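Manganese-containing pseudocatalase (Thermus thermophilus, PDB 2V8T) probably breaks hydrogen peroxide down to water and oxygen as a catalase, using a pair of manganese ions bound in each subunit. Local coordinates at residues P58-I63 with E239-L244; A189-K194 with L246-A251; L233-P238 with V261-P266. All coordinates share one frame; numbering follows the deposited sequence. Where two conformers were deposited one is given.

How the contacts relate
From the N terminus, helix 57-85 comes first and gives 58-63 to contact 1. Helix 172-200 follows with 189-194, then strand 232-235 with 233-238, and all three find their partners further along the chain. Contact 1 closes the longest loop, back from 239-244. Contact 2 closes a shorter one from 246-251, and contact 3 the shortest, from 261-266. The loops cross one another, since the segments alternate along the chain. The connection between the two parallel strands meets helix 57-85 through 239-244 and helix 172-200 through 246-251, before it returns to pair in contact 3. Leu-62 touches Ala-191 and Leu-233, Tyr-59 touches Ile-247, and Arg-235 reaches back to Asp-240.

Contact 1 of 3, residues P58-I63 with E239-L244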
loop_
_atom_site.group_PDB
_atom_site.type_symbol
_atom_site.label_atom_id
_atom_site.label_comp_id
_atom_site.label_asym_id
_atom_site.label_seq_id
_atom_site.Cartn_x
_atom_site.Cartn_y
_atom_site.Cartn_z
ATOM N N PRO A 58 -0.592 37.037 -6.974
ATOM C CA PRO A 58 -1.143 36.583 -8.239
ATOM C C PRO A 58 -1.014 35.066 -8.416
ATOM O O PRO A 58 -1.912 34.400 -8.994
ATOM C CB PRO A 58 -0.271 37.357 -9.253
ATOM C CG PRO A 58 0.135 38.640 -8.481
ATOM C CD PRO A 58 0.400 38.110 -7.118
ATOM N N TYR A 59 0.081 34.514 -7.927
ATOM C CA TYR A 59 0.342 33.068 -8.036
ATOM C C TYR A 59 -0.497 32.284 -7.059
ATOM O O TYR A 59 -0.993 31.184 -7.387
ATOM C CB TYR A 59 1.853 32.816 -7.795
ATOM C CG TYR A 59 2.711 33.628 -8.729
ATOM C CD1 TYR A 59 2.905 33.248 -10.032
ATOM C CD2 TYR A 59 3.276 34.829 -8.302
ATOM C CE1 TYR A 59 3.626 34.058 -10.895
ATOM C CE2 TYR A 59 3.989 35.646 -9.162
ATOM C CZ TYR A 59 4.177 35.243 -10.472
ATOM O OH TYR A 59 4.912 36.049 -11.297
ATOM N N TYR A 60 -0.690 32.812 -5.862
ATOM C CA TYR A 60 -1.605 32.199 -4.881
ATOM C C TYR A 60 -3.025 32.164 -5.444
ATOM O O TYR A 60 -3.700 31.115 -5.384
ATOM C CB TYR A 60 -1.548 32.973 -3.583
ATOM C CG TYR A 60 -2.568 32.478 -2.575
ATOM C CD1 TYR A 60 -2.520 31.186 -2.066
ATOM C CD2 TYR A 60 -3.584 33.311 -2.137
ATOM C CE1 TYR A 60 -3.464 30.738 -1.174
ATOM C CE2 TYR A 60 -4.523 32.875 -1.236
ATOM C CZ TYR A 60 -4.463 31.598 -0.723
ATOM O OH TYR A 60 -5.370 31.126 0.193
ATOM N N ASP A 61 -3.499 33.273 -5.984
ATOM C CA ASP A 61 -4.840 33.309 -6.533
ATOM C C ASP A 61 -5.008 32.221 -7.578
ATOM O O ASP A 61 -6.034 31.532 -7.638
ATOM C CB ASP A 61 -5.117 34.672 -7.315
ATOM C CG ASP A 61 -5.427 35.876 -6.377
ATOM O OD1 ASP A 61 -5.358 35.730 -5.116
ATOM O OD2 ASP A 61 -5.740 36.947 -6.966
ATOM N N LEU A 62 -3.998 32.054 -8.420
ATOM C CA LEU A 62 -4.077 31.082 -9.508
ATOM C C LEU A 62 -4.249 29.655 -8.947
ATOM O O LEU A 62 -5.133 28.928 -9.370
ATOM C CB LEU A 62 -2.822 31.190 -10.369
ATOM C CG LEU A 62 -2.861 30.356 -11.591
ATOM C CD1 LEU A 62 -3.944 30.770 -12.556
ATOM C CD2 LEU A 62 -1.494 30.371 -12.272
ATOM N N ILE A 63 -3.362 29.269 -8.022
ATOM C CA ILE A 63 -3.420 27.898 -7.495
ATOM C C ILE A 63 -4.690 27.687 -6.689
ATOM O O ILE A 63 -5.349 26.645 -6.797
ATOM C CB ILE A 63 -2.130 27.584 -6.693
ATOM C CG1 ILE A 63 -0.881 27.621 -7.611
ATOM C CG2 ILE A 63 -2.252 26.206 -5.995
ATOM C CD1 ILE A 63 0.457 27.456 -6.829
ATOM N N GLU A 239 -15.864 36.753 -3.941
ATOM C CA GLU A 239 -15.162 38.049 -3.833
ATOM C C GLU A 239 -13.650 37.951 -3.894
ATOM O O GLU A 239 -12.977 38.972 -3.996
ATOM C CB GLU A 239 -15.407 38.729 -2.475
ATOM C CG GLU A 239 -16.762 39.350 -2.325
ATOM C CD GLU A 239 -17.080 40.495 -3.273
ATOM O OE1 GLU A 239 -16.191 40.999 -3.962
ATOM O OE2 GLU A 239 -18.277 40.868 -3.295
ATOM N N ASP A 240 -13.082 36.749 -3.786
ATOM C CA ASP A 240 -11.629 36.573 -3.683
ATOM C C ASP A 240 -11.006 36.229 -5.025
ATOM O O ASP A 240 -11.684 35.947 -6.021
ATOM C CB ASP A 240 -11.349 35.516 -2.632
ATOM C CG ASP A 240 -11.625 36.042 -1.252
ATOM O OD1 ASP A 240 -10.850 36.962 -0.860
ATOM O OD2 ASP A 240 -12.484 35.470 -0.521
ATOM N N TYR A 241 -9.688 36.288 -5.031
ATOM C CA TYR A 241 -8.906 35.856 -6.179
ATOM C C TYR A 241 -9.171 36.704 -7.409
ATOM O O TYR A 241 -9.340 36.218 -8.520
ATOM C CB TYR A 241 -9.070 34.336 -6.485
ATOM C CG TYR A 241 -9.054 33.496 -5.240
ATOM C CD1 TYR A 241 -8.044 33.574 -4.278
ATOM C CD2 TYR A 241 -10.127 32.678 -4.936
ATOM C CE1 TYR A 241 -8.091 32.850 -3.095
ATOM C CE2 TYR A 241 -10.182 31.951 -3.754
ATOM C CZ TYR A 241 -9.164 32.055 -2.817
ATOM O OH TYR A 241 -9.262 31.313 -1.656
ATOM N N ARG A 242 -9.158 38.024 -7.181
ATOM C CA ARG A 242 -9.461 39.001 -8.197
ATOM C C ARG A 242 -8.250 39.409 -9.055
ATOM O O ARG A 242 -8.442 40.250 -9.969
ATOM C CB ARG A 242 -10.143 40.205 -7.604
ATOM C CG ARG A 242 -11.591 39.881 -7.130
ATOM C CD ARG A 242 -12.268 41.107 -6.635
ATOM N NE ARG A 242 -13.690 40.893 -6.345
ATOM C CZ ARG A 242 -14.677 40.824 -7.251
ATOM N NH1 ARG A 242 -14.444 40.886 -8.534
ATOM N NH2 ARG A 242 -15.941 40.665 -6.865
ATOM N N ASP A 243 -7.074 38.808 -8.842
ATOM C CA ASP A 243 -5.865 39.186 -9.594
ATOM C C ASP A 243 -5.456 38.109 -10.596
ATOM O O ASP A 243 -4.317 38.110 -11.041
ATOM C CB ASP A 243 -4.739 39.535 -8.653
ATOM C CG ASP A 243 -5.053 40.723 -7.783
ATOM O OD1 ASP A 243 -5.699 41.662 -8.261
ATOM O OD2 ASP A 243 -4.622 40.740 -6.595
ATOM N N LEU A 244 -6.388 37.245 -10.995
ATOM C CA LEU A 244 -6.025 36.202 -11.950
ATOM C C LEU A 244 -5.513 36.751 -13.272
ATOM O O LEU A 244 -4.691 36.119 -13.930
ATOM C CB LEU A 244 -7.220 35.275 -12.204
ATOM C CG LEU A 244 -7.690 34.475 -10.990
ATOM C CD1 LEU A 244 -9.044 33.865 -11.260
ATOM C CD2 LEU A 244 -6.678 33.390 -10.603
HETATM O O HOH W 1 -2.502 36.119 -11.591
#
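The carboxylate of Asp-61 lies over the backbone of Tyr-241, with CG 3.5 Å from Tyr-241 CA. Asp-61 carries most of the contact between helix 57-85 and the loop after strand 232-235. This helix belongs to the ferritin-like four-helix bundle and also carries manganese ligands. With CG anti to the carbonyl carbon (chi1 -78°) the carboxylate leans onto Tyr-241, and its two oxygens meet different partners. OD2 accepts a hydrogen bond from Asp-243 N, 3.0 Å away, nearly along the C-O axis; the N-H...O angle is 145°. OD1 lies in the plane of the Tyr-241 ring, at its edge, 3.5 Å from CD1. The carboxylate and ring planes stand 75° apart.

The Asp-243 carboxylate is also close, with its OD2 4.0 Å from Asp-61 OD2. Lys-57 forms salt bridges with both aspartates and probably offsets their repulsion. Asp-243 OD2 also hydrogen-bonds to Tyr-298 OH of the second subunit. Asp-61 is predicted to bind calcium.

Tyr-60 and Tyr-241 meet through ring carbons, CE2 of the first against CE1 of the second. Both hydroxyls hydrogen-bond to Asp-6 of the second subunit, so the pair of rings marks the subunit boundary. Leu-244 adds an apolar contact: its CD2 methyl lies against the helix backbone at Asp-61 O and Leu-62 CA, 3.6 Å from the latter, and beside Leu-62 CD1.

A water joins Pro-58 to Asp-243. It lies 2.7 Å from Asp-243 O and 3.2 Å from Pro-58 O and can donate to either, with other acceptors competing for its protons.

Contact 2 of 3, residues A189-K194 with L246-A251; sequences AAAYGK and LIWKGA
Trp-248 packs its six-membered ring against two alanines of helix 172-200. Ala-190 CB meets the ring at its edge, 3.8 Å from CZ3. Ala-191 CB lies 3.8 Å from CE3. CG of Trp-248 is anti to its backbone N (chi1 -171°), which carries the indole to the helix. Ile-247 adds its CG2 methyl, which rests near Ala-191 O and 4.0 Å from Lys-194 CB.

The polar grip comes from Lys-194. Its chain runs extended past Ile-247 O, then bends at the last torsion (chi4 -71°). NZ donates to Lys-249 O at 2.8 Å and to Ala-251 O at 2.9 Å. Both carbonyls are met at a tilt from their planes. With no amino group, a methionine in its place would probably set the loop at Gly-250 free to shift, with Lys-249 O and Ala-251 O left without their donor. Within the loop, Lys-249 NZ bonds Leu-246 O at 2.8 Å.

Outside the segments, Trp-248 NE1 donates to Arg-231 O. An inverse gamma turn centred on Trp-248 bends the loop here. The arrangement is a loop folded over a helix of the manganese-binding bundle, on the helix that also carries the manganese ligand His-188.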
loop_
_atom_site.group_PDB
_atom_site.type_symbol
_atom_site.label_atom_id
_atom_site.label_comp_id
_atom_site.label_asym_id
_atom_site.label_seq_id
_atom_site.Cartn_x
_atom_site.Cartn_y
_atom_site.Cartn_z
ATOM N N ALA A 189 -2.803 24.081 -18.034
ATOM C CA ALA A 189 -1.411 23.992 -18.466
ATOM C C ALA A 189 -0.908 25.329 -18.967
ATOM O O ALA A 189 0.213 25.759 -18.679
ATOM C CB ALA A 189 -1.236 22.926 -19.540
ATOM N N ALA A 190 -1.744 26.023 -19.752
ATOM C CA ALA A 190 -1.354 27.353 -20.244
ATOM C C ALA A 190 -1.143 28.319 -19.083
ATOM O O ALA A 190 -0.223 29.148 -19.128
ATOM C CB ALA A 190 -2.442 27.881 -21.206
ATOM N N ALA A 191 -2.010 28.264 -18.064
ATOM C CA ALA A 191 -1.928 29.185 -16.959
ATOM C C ALA A 191 -0.649 28.934 -16.146
ATOM O O ALA A 191 0.069 29.868 -15.787
ATOM C CB ALA A 191 -3.166 29.076 -16.062
ATOM N N TYR A 192 -0.367 27.663 -15.841
ATOM C CA TYR A 192 0.875 27.360 -15.139
ATOM C C TYR A 192 2.100 27.680 -15.988
ATOM O O TYR A 192 3.128 28.136 -15.469
ATOM C CB TYR A 192 0.887 25.903 -14.658
ATOM C CG TYR A 192 -0.158 25.621 -13.591
ATOM C CD1 TYR A 192 -0.365 26.482 -12.524
ATOM C CD2 TYR A 192 -0.957 24.480 -13.652
ATOM C CE1 TYR A 192 -1.296 26.192 -11.533
ATOM C CE2 TYR A 192 -1.897 24.196 -12.673
ATOM C CZ TYR A 192 -2.061 25.052 -11.599
ATOM O OH TYR A 192 -2.978 24.842 -10.605
ATOM N N GLY A 193 1.980 27.487 -17.306
ATOM C CA GLY A 193 3.071 27.858 -18.180
ATOM C C GLY A 193 3.322 29.378 -18.180
ATOM O O GLY A 193 4.476 29.821 -18.134
ATOM N N LYS A 194 2.240 30.158 -18.230
ATOM C CA LYS A 194 2.367 31.625 -18.121
ATOM C C LYS A 194 2.939 32.033 -16.781
ATOM O O LYS A 194 3.753 32.966 -16.707
ATOM C CB LYS A 194 0.988 32.275 -18.379
ATOM C CG LYS A 194 0.565 32.234 -19.838
ATOM C CD LYS A 194 -0.878 32.730 -20.025
ATOM C CE LYS A 194 -1.391 32.616 -21.444
ATOM N NZ LYS A 194 -0.728 33.624 -22.335
ATOM N N LEU A 246 -3.583 39.064 -13.941
ATOM C CA LEU A 246 -2.188 39.475 -13.983
ATOM C C LEU A 246 -1.291 38.420 -14.637
ATOM O O LEU A 246 -0.225 38.734 -15.164
ATOM C CB LEU A 246 -1.675 39.828 -12.593
ATOM C CG LEU A 246 -2.412 41.000 -11.931
ATOM C CD1 LEU A 246 -1.799 41.246 -10.539
ATOM C CD2 LEU A 246 -2.437 42.252 -12.829
ATOM N N ILE A 247 -1.721 37.143 -14.530
ATOM C CA ILE A 247 -1.037 36.016 -15.163
ATOM C C ILE A 247 -1.835 35.522 -16.351
ATOM O O ILE A 247 -1.274 35.186 -17.403
ATOM C CB ILE A 247 -0.774 34.880 -14.143
ATOM C CG1 ILE A 247 0.145 35.341 -13.024
ATOM C CG2 ILE A 247 -0.240 33.636 -14.857
ATOM C CD1 ILE A 247 0.164 34.383 -11.821
ATOM N N TRP A 248 -3.162 35.366 -16.174
ATOM C CA TRP A 248 -4.036 34.871 -17.226
ATOM C C TRP A 248 -4.410 36.013 -18.179
ATOM O O TRP A 248 -5.428 36.696 -17.999
ATOM C CB TRP A 248 -5.277 34.179 -16.656
ATOM C CG TRP A 248 -6.078 33.482 -17.691
ATOM C CD1 TRP A 248 -7.327 33.824 -18.135
ATOM C CD2 TRP A 248 -5.670 32.368 -18.455
ATOM N NE1 TRP A 248 -7.736 32.955 -19.108
ATOM C CE2 TRP A 248 -6.732 32.044 -19.340
ATOM C CE3 TRP A 248 -4.481 31.595 -18.523
ATOM C CZ2 TRP A 248 -6.639 31.030 -20.271
ATOM C CZ3 TRP A 248 -4.389 30.601 -19.485
ATOM C CH2 TRP A 248 -5.463 30.307 -20.348
ATOM N N LYS A 249 -3.509 36.242 -19.113
ATOM C CA LYS A 249 -3.576 37.311 -20.095
ATOM C C LYS A 249 -2.739 36.892 -21.272
ATOM O O LYS A 249 -1.959 35.928 -21.198
ATOM C CB LYS A 249 -3.087 38.649 -19.510
ATOM C CG LYS A 249 -1.634 38.664 -19.164
ATOM C CD LYS A 249 -1.148 39.985 -18.640
ATOM C CE LYS A 249 0.389 40.057 -18.499
ATOM N NZ LYS A 249 1.123 38.969 -17.633
ATOM N N GLY A 250 -2.832 37.628 -22.371
ATOM C CA GLY A 250 -2.080 37.290 -23.548
ATOM C C GLY A 250 -2.661 36.139 -24.309
ATOM O O GLY A 250 -3.820 35.779 -24.217
ATOM N N ALA A 251 -1.812 35.521 -25.117
ATOM C CA ALA A 251 -2.277 34.612 -26.152
ATOM C C ALA A 251 -2.592 33.245 -25.609
ATOM O O ALA A 251 -1.872 32.672 -24.782
ATOM C CB ALA A 251 -1.185 34.461 -27.234
#

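Contact 3 of 3, residues L233-P238 with V261-P266; sequences LYRFSP and VVDGPP
Pro-266 sits as a bump over one face of the Tyr-234 ring. Its CD is 3.9 Å from the ring centroid and 15° off the normal, a CH-pi contact. Val-262 lies alongside the same ring and points the same way, with CB 3.6 Å from CD2. Gly-264 O comes to the ring edge, 3.4 Å from CD2. Valine, glycine and proline thus line one face and part of the rim of the ring.

Phe-236 lies against the ridge of Pro-265 and Pro-266. Its CE1 is 3.7 Å from Pro-265 CB, and its CZ approaches Pro-266 CD.

Beneath these side chains the strands form a short two-stranded parallel pair, crossing at 32°. Val-262 N donates to Leu-233 O, and Arg-235 N to Val-262 O. Gly-264 N adds a weak bond to Arg-235 O.

On the face with Leu-233 and Val-261, Arg-235 and Asp-263 form a charged pair at the end of the strands. Arg-235 bends at its third torsion (chi3 70°), and NH2 makes a salt bridge with Asp-263 OD1 at 2.7 Å, on its syn side but tilted out of the carboxylate plane. The same NH2 donates to Pro-238 O at 3.1 Å, in the guanidinium plane. Ser-237, in the turn between, is a predicted calcium ligand.

Leu-233 packs on Leu-62 of helix 57-85 and on Val-187 of helix 172-200. Asn-65 of helix 57-85 bonds to Tyr-234 O and Phe-236 N, anchoring strand 232-235 beside that helix.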
loop_
_atom_site.group_PDB
_atom_site.type_symbol
_atom_site.label_atom_id
_atom_site.label_comp_id
_atom_site.label_asym_id
_atom_site.label_seq_id
_atom_site.Cartn_x
_atom_site.Cartn_y
_atom_site.Cartn_z
ATOM N N LEU A 233 -10.723 31.517 -17.919
ATOM C CA LEU A 233 -10.359 31.126 -16.554
ATOM C C LEU A 233 -11.453 31.695 -15.682
ATOM O O LEU A 233 -11.566 32.930 -15.517
ATOM C CB LEU A 233 -8.977 31.634 -16.156
ATOM C CG LEU A 233 -8.438 31.069 -14.853
ATOM C CD1 LEU A 233 -8.122 29.562 -14.975
ATOM C CD2 LEU A 233 -7.188 31.820 -14.432
ATOM N N TYR A 234 -12.346 30.848 -15.175
ATOM C CA TYR A 234 -13.454 31.267 -14.325
ATOM C C TYR A 234 -12.938 31.525 -12.918
ATOM O O TYR A 234 -12.181 30.704 -12.373
ATOM C CB TYR A 234 -14.525 30.199 -14.272
ATOM C CG TYR A 234 -15.093 29.811 -15.614
ATOM C CD1 TYR A 234 -14.569 28.738 -16.345
ATOM C CD2 TYR A 234 -16.125 30.515 -16.194
ATOM C CE1 TYR A 234 -15.044 28.412 -17.589
ATOM C CE2 TYR A 234 -16.619 30.211 -17.427
ATOM C CZ TYR A 234 -16.071 29.177 -18.173
ATOM O OH TYR A 234 -16.526 28.849 -19.429
ATOM N N ARG A 235 -13.415 32.602 -12.317
ATOM C CA ARG A 235 -13.119 32.951 -10.935
ATOM C C ARG A 235 -14.193 32.305 -10.063
ATOM O O ARG A 235 -15.327 32.822 -9.956
ATOM C CB ARG A 235 -13.066 34.472 -10.762
ATOM C CG ARG A 235 -12.616 34.889 -9.382
ATOM C CD ARG A 235 -12.573 36.426 -9.207
ATOM N NE ARG A 235 -13.900 37.033 -9.187
ATOM C CZ ARG A 235 -14.684 37.100 -8.087
ATOM N NH1 ARG A 235 -14.216 36.785 -6.904
ATOM N NH2 ARG A 235 -15.939 37.519 -8.208
ATOM N N PHE A 236 -13.868 31.161 -9.455
ATOM C CA PHE A 236 -14.809 30.363 -8.689
ATOM C C PHE A 236 -14.850 30.865 -7.222
ATOM O O PHE A 236 -14.512 30.156 -6.291
ATOM C CB PHE A 236 -14.426 28.881 -8.717
ATOM C CG PHE A 236 -14.732 28.175 -10.014
ATOM C CD1 PHE A 236 -15.983 27.578 -10.190
ATOM C CD2 PHE A 236 -13.788 28.015 -11.035
ATOM C CE1 PHE A 236 -16.291 26.865 -11.344
ATOM C CE2 PHE A 236 -14.112 27.314 -12.174
ATOM C CZ PHE A 236 -15.333 26.729 -12.339
ATOM N N SER A 237 -15.289 32.098 -7.035
ATOM C CA SER A 237 -15.314 32.715 -5.708
ATOM C C SER A 237 -16.278 33.888 -5.687
ATOM O O SER A 237 -16.296 34.649 -6.664
ATOM C CB SER A 237 -13.928 33.264 -5.360
ATOM O OG SER A 237 -13.923 33.948 -4.121
ATOM N N PRO A 238 -16.975 34.131 -4.580
ATOM C CA PRO A 238 -17.789 35.364 -4.496
ATOM C C PRO A 238 -16.943 36.645 -4.673
ATOM O O PRO A 238 -17.314 37.533 -5.462
ATOM C CB PRO A 238 -18.469 35.280 -3.141
ATOM C CG PRO A 238 -18.514 33.767 -2.842
ATOM C CD PRO A 238 -17.200 33.238 -3.411
ATOM N N VAL A 261 -10.447 36.350 -18.126
ATOM C CA VAL A 261 -10.960 35.930 -16.826
ATOM C C VAL A 261 -12.479 36.129 -16.847
ATOM O O VAL A 261 -12.964 37.214 -17.244
ATOM C CB VAL A 261 -10.325 36.748 -15.695
ATOM C CG1 VAL A 261 -10.945 36.328 -14.322
ATOM C CG2 VAL A 261 -8.796 36.516 -15.682
ATOM N N VAL A 262 -13.219 35.132 -16.457
ATOM C CA VAL A 262 -14.668 35.179 -16.355
ATOM C C VAL A 262 -15.057 35.251 -14.888
ATOM O O VAL A 262 -14.601 34.444 -14.084
ATOM C CB VAL A 262 -15.331 33.958 -17.047
ATOM C CG1 VAL A 262 -16.848 34.013 -16.905
ATOM C CG2 VAL A 262 -14.910 33.847 -18.483
ATOM N N ASP A 263 -15.870 36.241 -14.535
ATOM C CA ASP A 263 -16.339 36.393 -13.164
ATOM C C ASP A 263 -17.373 35.280 -12.893
ATOM O O ASP A 263 -18.445 35.221 -13.556
ATOM C CB ASP A 263 -16.971 37.788 -12.985
ATOM C CG ASP A 263 -17.284 38.144 -11.574
ATOM O OD1 ASP A 263 -17.081 37.322 -10.676
ATOM O OD2 ASP A 263 -17.743 39.310 -11.354
ATOM N N GLY A 264 -17.126 34.440 -11.931
ATOM C CA GLY A 264 -18.052 33.440 -11.541
ATOM C C GLY A 264 -17.935 32.147 -12.326
ATOM O O GLY A 264 -17.249 32.059 -13.323
ATOM N N PRO A 265 -18.661 31.140 -11.839
ATOM C CA PRO A 265 -18.682 29.844 -12.506
ATOM C C PRO A 265 -19.511 29.869 -13.776
ATOM O O PRO A 265 -20.373 30.725 -13.930
ATOM C CB PRO A 265 -19.379 28.972 -11.448
ATOM C CG PRO A 265 -20.354 29.944 -10.771
ATOM C CD PRO A 265 -19.597 31.213 -10.703
ATOM N N PRO A 266 -19.334 28.906 -14.660
ATOM C CA PRO A 266 -20.301 28.762 -15.772
ATOM C C PRO A 266 -21.621 28.298 -15.247
ATOM O O PRO A 266 -21.758 27.838 -14.115
ATOM C CB PRO A 266 -19.629 27.783 -16.687
ATOM C CG PRO A 266 -18.841 26.987 -15.799
ATOM C CD PRO A 266 -18.351 27.836 -14.642
HETATM O O HOH W 2 -18.273 34.941 -8.605
#